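Local coordinates for Lmo1340 protein (Listeria monocytogenes, PDB 4NLM), which is of unknown function but is probably a surface lipoprotein of the YqgU family, built around a six-bladed beta propeller, at residues Pro146-Phe151 with Ile162-Thr168. Numbering follows the deposited sequence.
Sequences PEKIMF and IENWDYT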
loop_
_atom_site.group_PDB
_atom_site.type_symbol
_atom_site.label_atom_id
_atom_site.label_comp_id
_atom_site.label_asym_id
_atom_site.label_seq_id
_atom_site.Cartn_x
_atom_site.Cartn_y
_atom_site.Cartn_z
ATOM N N PRO A 146 -15.295 5.654 -2.244
ATOM C CA PRO A 146 -14.415 5.080 -3.256
ATOM C C PRO A 146 -14.674 5.479 -4.721
ATOM O O PRO A 146 -14.001 4.961 -5.632
ATOM C CB PRO A 146 -14.510 3.576 -2.992
ATOM C CG PRO A 146 -15.878 3.419 -2.420
ATOM C CD PRO A 146 -16.085 4.630 -1.557
ATOM N N GLU A 147 -15.552 6.444 -4.916
ATOM C CA GLU A 147 -15.707 7.061 -6.203
ATOM C C GLU A 147 -14.536 8.046 -6.464
ATOM O O GLU A 147 -14.357 8.556 -7.581
ATOM C CB GLU A 147 -17.033 7.804 -6.249
ATOM C CG GLU A 147 -18.276 6.892 -6.265
ATOM C CD GLU A 147 -18.716 6.281 -4.926
ATOM O OE1 GLU A 147 -18.329 6.767 -3.840
ATOM O OE2 GLU A 147 -19.516 5.312 -4.941
ATOM N N LYS A 148 -13.786 8.374 -5.415
ATOM C CA LYS A 148 -12.735 9.379 -5.505
ATOM C C LYS A 148 -11.328 8.785 -5.416
ATOM O O LYS A 148 -11.025 8.034 -4.474
ATOM C CB LYS A 148 -12.832 10.356 -4.348
ATOM C CG LYS A 148 -14.143 11.085 -4.272
ATOM C CD LYS A 148 -14.124 12.091 -3.143
ATOM C CE LYS A 148 -15.549 12.572 -2.899
ATOM N NZ LYS A 148 -15.560 13.681 -1.916
ATOM N N ILE A 149 -10.480 9.148 -6.380
ATOM C CA ILE A 149 -9.085 8.759 -6.386
ATOM C C ILE A 149 -8.275 10.025 -6.519
ATOM O O ILE A 149 -8.393 10.784 -7.507
ATOM C CB ILE A 149 -8.758 7.771 -7.509
ATOM C CG1 ILE A 149 -9.609 6.506 -7.383
ATOM C CG2 ILE A 149 -7.286 7.366 -7.468
ATOM C CD1 ILE A 149 -9.419 5.536 -8.529
HETATM N N MSE A 150 -7.431 10.272 -5.534
HETATM C CA MSE A 150 -6.541 11.409 -5.570
HETATM C C MSE A 150 -5.197 10.922 -6.089
HETATM O O MSE A 150 -4.791 9.788 -5.835
HETATM C CB MSE A 150 -6.430 11.952 -4.144
HETATM C CG MSE A 150 -5.350 12.984 -3.863
HETATM SE SE MSE A 150 -5.699 13.711 -2.070
HETATM C CE MSE A 150 -5.224 12.181 -0.912
ATOM N N PHE A 151 -4.465 11.755 -6.807
ATOM C CA PHE A 151 -3.174 11.369 -7.313
ATOM C C PHE A 151 -2.232 12.531 -7.431
ATOM O O PHE A 151 -2.624 13.682 -7.699
ATOM C CB PHE A 151 -3.303 10.581 -8.618
ATOM C CG PHE A 151 -4.081 11.261 -9.681
ATOM C CD1 PHE A 151 -3.424 12.050 -10.596
ATOM C CD2 PHE A 151 -5.435 11.059 -9.822
ATOM C CE1 PHE A 151 -4.096 12.709 -11.601
ATOM C CE2 PHE A 151 -6.124 11.705 -10.841
ATOM C CZ PHE A 151 -5.454 12.526 -11.720
ATOM N N ILE A 162 -1.251 17.816 -7.308
ATOM C CA ILE A 162 -2.226 16.867 -6.723
ATOM C C ILE A 162 -3.610 17.168 -7.273
ATOM O O ILE A 162 -4.027 18.325 -7.336
ATOM C CB ILE A 162 -2.278 16.972 -5.197
ATOM C CG1 ILE A 162 -0.861 16.967 -4.612
ATOM C CG2 ILE A 162 -3.115 15.832 -4.617
ATOM C CD1 ILE A 162 -0.885 17.091 -3.109
ATOM N N GLU A 163 -4.301 16.126 -7.701
ATOM C CA GLU A 163 -5.659 16.246 -8.218
ATOM C C GLU A 163 -6.519 15.144 -7.657
ATOM O O GLU A 163 -6.034 14.132 -7.199
ATOM C CB GLU A 163 -5.606 16.135 -9.748
ATOM C CG GLU A 163 -4.932 17.318 -10.421
ATOM C CD GLU A 163 -4.471 17.027 -11.842
ATOM O OE1 GLU A 163 -4.700 17.887 -12.710
ATOM O OE2 GLU A 163 -3.888 15.956 -12.098
ATOM N N ASN A 164 -7.810 15.380 -7.663
ATOM C CA ASN A 164 -8.814 14.410 -7.256
ATOM C C ASN A 164 -9.742 14.123 -8.406
ATOM O O ASN A 164 -10.345 15.036 -8.972
ATOM C CB ASN A 164 -9.643 14.931 -6.092
ATOM C CG ASN A 164 -10.678 13.929 -5.611
ATOM O OD1 ASN A 164 -10.402 12.736 -5.511
ATOM N ND2 ASN A 164 -11.848 14.409 -5.302
ATOM N N TRP A 165 -9.854 12.859 -8.764
ATOM C CA TRP A 165 -10.750 12.400 -9.784
ATOM C C TRP A 165 -11.936 11.673 -9.214
ATOM O O TRP A 165 -11.727 10.634 -8.595
ATOM C CB TRP A 165 -9.989 11.467 -10.717
ATOM C CG TRP A 165 -10.769 10.931 -11.898
ATOM C CD1 TRP A 165 -11.694 11.593 -12.647
ATOM C CD2 TRP A 165 -10.618 9.629 -12.507
ATOM N NE1 TRP A 165 -12.127 10.798 -13.699
ATOM C CE2 TRP A 165 -11.480 9.591 -13.633
ATOM C CE3 TRP A 165 -9.836 8.502 -12.215
ATOM C CZ2 TRP A 165 -11.602 8.464 -14.435
ATOM C CZ3 TRP A 165 -9.947 7.386 -13.040
ATOM C CH2 TRP A 165 -10.810 7.379 -14.139
ATOM N N ASP A 166 -13.134 12.255 -9.358
ATOM C CA ASP A 166 -14.356 11.545 -9.013
ATOM C C ASP A 166 -14.758 10.888 -10.310
ATOM O O ASP A 166 -15.287 11.550 -11.222
ATOM C CB ASP A 166 -15.467 12.452 -8.500
ATOM C CG ASP A 166 -16.664 11.666 -8.076
ATOM O OD1 ASP A 166 -16.974 10.639 -8.748
ATOM O OD2 ASP A 166 -17.281 12.029 -7.062
ATOM N N TYR A 167 -14.449 9.604 -10.428
ATOM C CA TYR A 167 -14.626 8.937 -11.711
ATOM C C TYR A 167 -16.076 8.637 -12.038
ATOM O O TYR A 167 -16.401 8.352 -13.180
ATOM C CB TYR A 167 -13.759 7.680 -11.809
ATOM C CG TYR A 167 -14.082 6.603 -10.807
ATOM C CD1 TYR A 167 -15.135 5.738 -11.015
ATOM C CD2 TYR A 167 -13.264 6.399 -9.687
ATOM C CE1 TYR A 167 -15.411 4.714 -10.091
ATOM C CE2 TYR A 167 -13.515 5.388 -8.783
ATOM C CZ TYR A 167 -14.595 4.550 -8.973
ATOM O OH TYR A 167 -14.837 3.553 -8.056
ATOM N N THR A 168 -16.944 8.702 -11.040
ATOM C CA THR A 168 -18.372 8.488 -11.242
ATOM C C THR A 168 -19.041 9.746 -11.787
ATOM O O THR A 168 -20.076 9.653 -12.446
ATOM C CB THR A 168 -19.064 7.971 -9.965
ATOM O OG1 THR A 168 -19.129 8.992 -8.963
ATOM C CG2 THR A 168 -18.425 6.724 -9.412
HETATM O O HOH W 1 -1.942 15.202 -10.186
#
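Ile149 with Trp165 and Phe151 with Glu163 are hydrogen-bonded pairs of the antiparallel strands 148-151 and 162-166, whose axes come within 4.6 Å; Ile149 N to Trp165 O (2.9 Å) and Trp165 N to Ile149 O (2.8 Å) are both nearly straight. A further bond, Tyr167 N to Glu147 O, extends the pairing beyond the strand ends. Ile149, Phe151, Glu163 and Trp165 share one face of the sheet. There the Phe151 ring, swung between its own backbone N and carbonyl carbon (chi1 54°), turns back over Glu163 O and meets Trp165 CB with its edge, CE2 to CB 3.9 Å. The carboxylate of Glu163 stands steeply to that ring, OE2 lying 3.3 Å from Phe151 CE1, while a water bridges Glu163 OE2 and Phe151 O. Tyr167 leaves the strand and lays its CB over the Trp165 indole, and its ring receives Ile149 CD1 obliquely and the CA of Glu147 as an off-centre CH-pi contact. The hydrophobic Ile149, Phe151 and Trp165 suit this buried side, packed with Tyr167 against strands 114-120 and 126-132, whereas Glu163 is partly exposed, where its charge can meet water. On the other face, Met150, a selenomethionine here, sets CG beside Ile162 CG2 (3.7 Å), and both reach Ile182. The aliphatic part of Lys148 crosses the Asn164 amide before its amine forms a salt bridge with Asp187. Where the second strand ends, Thr168 OG1 donates to the syn lone pair of Asp166 OD1 (2.7 Å), an acceptor also bound by Leu169 N. These are the two middle strands of a four-stranded antiparallel blade, packed between its neighbours in the manner of a beta propeller.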